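Local coordinates for protein cell death activator CIDE-3 (Mus musculus, PDB 4IKG) that promotes lipid droplet fusion in white adipose tissue by transferring triacylglycerols, a function that depends on homodimerization involving its CIDE-N domain, the part present here, at residues 4-12 and 20-29. Residues are numbered along the deposited sequence; the frame is centred on the assembly and turned at random.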
loop_
_atom_site.group_PDB
_atom_site.type_symbol
_atom_site.label_atom_id
_atom_site.label_comp_id
_atom_site.label_asym_id
_atom_site.label_seq_id
_atom_site.Cartn_x
_atom_site.Cartn_y
_atom_site.Cartn_z
ATOM N N ARG A 4 0.130 15.596 -9.179
ATOM C CA ARG A 4 -0.493 14.635 -10.080
ATOM C C ARG A 4 -0.720 13.308 -9.366
ATOM O O ARG A 4 0.231 12.644 -8.958
ATOM C CB ARG A 4 0.376 14.421 -11.320
ATOM C CG ARG A 4 -0.353 13.743 -12.469
ATOM C CD ARG A 4 -1.465 14.631 -13.006
ATOM N NE ARG A 4 -2.511 13.868 -13.682
ATOM C CZ ARG A 4 -2.764 13.923 -14.986
ATOM N NH1 ARG A 4 -2.049 14.715 -15.774
ATOM N NH2 ARG A 4 -3.739 13.188 -15.503
ATOM N N ALA A 5 -1.983 12.921 -9.226
ATOM C CA ALA A 5 -2.341 11.728 -8.461
ATOM C C ALA A 5 -1.971 10.424 -9.169
ATOM O O ALA A 5 -1.535 10.432 -10.323
ATOM C CB ALA A 5 -3.821 11.747 -8.112
ATOM N N ARG A 6 -2.145 9.308 -8.466
ATOM C CA ARG A 6 -1.786 7.994 -8.993
ATOM C C ARG A 6 -2.709 6.918 -8.430
ATOM O O ARG A 6 -2.913 6.842 -7.217
ATOM C CB ARG A 6 -0.333 7.669 -8.644
ATOM C CG ARG A 6 0.160 6.323 -9.152
ATOM C CD ARG A 6 0.790 5.516 -8.028
ATOM N NE ARG A 6 1.805 4.590 -8.520
ATOM C CZ ARG A 6 1.545 3.381 -9.005
ATOM N NH1 ARG A 6 2.536 2.609 -9.429
ATOM N NH2 ARG A 6 0.296 2.944 -9.073
ATOM N N PRO A 7 -3.273 6.077 -9.313
ATOM C CA PRO A 7 -4.167 4.992 -8.892
ATOM C C PRO A 7 -3.407 3.874 -8.184
ATOM O O PRO A 7 -2.333 3.472 -8.637
ATOM C CB PRO A 7 -4.743 4.485 -10.216
ATOM C CG PRO A 7 -3.701 4.818 -11.227
ATOM C CD PRO A 7 -3.107 6.121 -10.777
ATOM N N CYS A 8 -3.962 3.383 -7.081
ATOM C CA CYS A 8 -3.315 2.336 -6.300
ATOM C C CYS A 8 -4.316 1.270 -5.873
ATOM O O CYS A 8 -5.382 1.585 -5.346
ATOM C CB CYS A 8 -2.637 2.934 -5.064
ATOM S SG CYS A 8 -1.404 4.212 -5.408
ATOM N N ARG A 9 -3.977 0.006 -6.103
ATOM C CA ARG A 9 -4.825 -1.093 -5.653
ATOM C C ARG A 9 -4.248 -1.683 -4.371
ATOM O O ARG A 9 -3.249 -2.406 -4.404
ATOM C CB ARG A 9 -4.946 -2.166 -6.737
ATOM C CG ARG A 9 -5.398 -1.619 -8.085
ATOM C CD ARG A 9 -5.583 -2.729 -9.111
ATOM N NE ARG A 9 -5.859 -2.195 -10.443
ATOM C CZ ARG A 9 -6.135 -2.942 -11.508
ATOM N NH1 ARG A 9 -6.176 -4.263 -11.403
ATOM N NH2 ARG A 9 -6.370 -2.366 -12.681
ATOM N N VAL A 10 -4.873 -1.364 -3.241
ATOM C CA VAL A 10 -4.342 -1.759 -1.939
ATOM C C VAL A 10 -5.142 -2.899 -1.308
ATOM O O VAL A 10 -6.362 -2.809 -1.165
ATOM C CB VAL A 10 -4.292 -0.560 -0.973
ATOM C CG1 VAL A 10 -3.662 -0.963 0.350
ATOM C CG2 VAL A 10 -3.523 0.590 -1.604
ATOM N N SER A 11 -4.444 -3.969 -0.935
ATOM C CA SER A 11 -5.080 -5.125 -0.313
ATOM C C SER A 11 -4.676 -5.251 1.151
ATOM O O SER A 11 -3.708 -4.632 1.593
ATOM C CB SER A 11 -4.715 -6.405 -1.068
ATOM O OG SER A 11 -5.235 -7.553 -0.417
ATOM N N THR A 12 -5.421 -6.058 1.898
ATOM C CA THR A 12 -5.094 -6.331 3.291
ATOM C C THR A 12 -4.297 -7.626 3.400
ATOM O O THR A 12 -4.290 -8.435 2.471
ATOM C CB THR A 12 -6.358 -6.421 4.165
ATOM O OG1 THR A 12 -7.266 -7.374 3.599
ATOM C CG2 THR A 12 -7.042 -5.065 4.247
ATOM N N GLY A 20 -9.415 0.677 -4.231
ATOM C CA GLY A 20 -8.742 1.621 -5.102
ATOM C C GLY A 20 -8.576 2.972 -4.434
ATOM O O GLY A 20 -9.546 3.567 -3.960
ATOM N N ILE A 21 -7.338 3.453 -4.390
ATOM C CA ILE A 21 -7.025 4.709 -3.728
ATOM C C ILE A 21 -6.149 5.587 -4.608
ATOM O O ILE A 21 -5.098 5.157 -5.083
ATOM C CB ILE A 21 -6.285 4.468 -2.398
ATOM C CG1 ILE A 21 -7.112 3.568 -1.475
ATOM C CG2 ILE A 21 -5.971 5.792 -1.717
ATOM C CD1 ILE A 21 -6.382 3.132 -0.226
ATOM N N MET A 22 -6.585 6.821 -4.829
ATOM C CA MET A 22 -5.750 7.790 -5.521
ATOM C C MET A 22 -4.698 8.322 -4.554
ATOM O O MET A 22 -5.029 8.797 -3.466
ATOM C CB MET A 22 -6.597 8.931 -6.082
ATOM C CG MET A 22 -7.589 8.486 -7.143
ATOM S SD MET A 22 -6.793 7.577 -8.486
ATOM C CE MET A 22 -5.690 8.832 -9.141
ATOM N N ALA A 23 -3.430 8.230 -4.947
ATOM C CA ALA A 23 -2.331 8.683 -4.096
ATOM C C ALA A 23 -1.385 9.645 -4.812
ATOM O O ALA A 23 -0.896 9.349 -5.901
ATOM C CB ALA A 23 -1.558 7.490 -3.561
ATOM N N HIS A 24 -1.128 10.802 -4.213
ATOM C CA HIS A 24 -0.194 11.759 -4.804
ATOM C C HIS A 24 1.247 11.291 -4.654
ATOM O O HIS A 24 2.081 11.533 -5.526
ATOM C CB HIS A 24 -0.349 13.139 -4.171
ATOM C CG HIS A 24 -1.241 14.062 -4.938
ATOM N ND1 HIS A 24 -2.572 14.238 -4.628
ATOM C CD2 HIS A 24 -0.992 14.867 -5.998
ATOM C CE1 HIS A 24 -3.106 15.110 -5.464
ATOM N NE2 HIS A 24 -2.166 15.507 -6.306
ATOM N N SER A 25 1.542 10.646 -3.533
ATOM C CA SER A 25 2.848 10.004 -3.352
ATOM C C SER A 25 2.766 8.913 -2.280
ATOM O O SER A 25 1.703 8.693 -1.694
ATOM C CB SER A 25 3.973 11.007 -3.048
ATOM O OG SER A 25 3.647 11.890 -1.999
ATOM N N LEU A 26 3.885 8.232 -2.046
ATOM C CA LEU A 26 3.979 7.159 -1.055
ATOM C C LEU A 26 3.499 7.600 0.323
ATOM O O LEU A 26 2.658 6.942 0.945
ATOM C CB LEU A 26 5.428 6.673 -0.960
ATOM C CG LEU A 26 5.760 5.565 0.039
ATOM C CD1 LEU A 26 4.887 4.358 -0.212
ATOM C CD2 LEU A 26 7.227 5.186 -0.066
ATOM N N GLU A 27 4.050 8.718 0.785
ATOM C CA GLU A 27 3.740 9.277 2.094
ATOM C C GLU A 27 2.240 9.457 2.254
ATOM O O GLU A 27 1.643 9.029 3.249
ATOM C CB GLU A 27 4.416 10.640 2.237
ATOM C CG GLU A 27 5.032 10.887 3.596
ATOM C CD GLU A 27 4.721 12.269 4.136
ATOM O OE1 GLU A 27 3.775 12.905 3.629
ATOM O OE2 GLU A 27 5.418 12.725 5.067
ATOM N N ASP A 28 1.656 10.090 1.244
ATOM C CA ASP A 28 0.253 10.452 1.221
ATOM C C ASP A 28 -0.633 9.217 1.228
ATOM O O ASP A 28 -1.645 9.166 1.930
ATOM C CB ASP A 28 -0.011 11.263 -0.040
ATOM C CG ASP A 28 1.182 12.127 -0.431
ATOM O OD1 ASP A 28 2.327 11.673 -0.227
ATOM O OD2 ASP A 28 0.998 13.263 -0.923
ATOM N N LEU A 29 -0.252 8.229 0.426
ATOM C CA LEU A 29 -0.958 6.958 0.395
ATOM C C LEU A 29 -0.960 6.360 1.787
ATOM O O LEU A 29 -2.008 5.986 2.311
ATOM C CB LEU A 29 -0.288 5.989 -0.577
ATOM C CG LEU A 29 -0.943 4.611 -0.650
ATOM C CD1 LEU A 29 -2.399 4.746 -1.064
ATOM C CD2 LEU A 29 -0.191 3.701 -1.609
#
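C8 and I21 face each other as an antiparallel hydrogen-bonded pair in the N-terminal β-hairpin of the CIDE-N domain, a ubiquitin-like fold. Strand 7-11 lies between its hairpin partner 18-22 and the parallel strand 69-73. I21 N donates to C8 O at 2.9 Å, in the carbonyl plane, while the return bond from C8 N to I21 O is weak, bent to 124°. Two residues along, A23 N hydrogen-bonds to R6 O at 2.7 Å, and M22 CA adds a CH···O contact to that same oxygen.

The face carrying C8 and I21 packs apolar side chains. C8 SG touches A23 CB, 3.8 Å away, and L29 CD2 of helix 26-36; V10 CG2 meets I21 CD1 where the two side chains cross, and F61 of helix 58-63 touches C8, A23 and L29. On the face of P7 and M22, the methionine chain folds back at chi2 and chi3 (-54° and -62°), bringing CE to 3.6 Å from A5 CB and SD close to P7 CA.

The R6 guanidinium turns away from the hairpin partner, its NE bonded to F61 O, and NH2 donates to P7 O at 2.7 Å with that oxygen in the guanidinium plane.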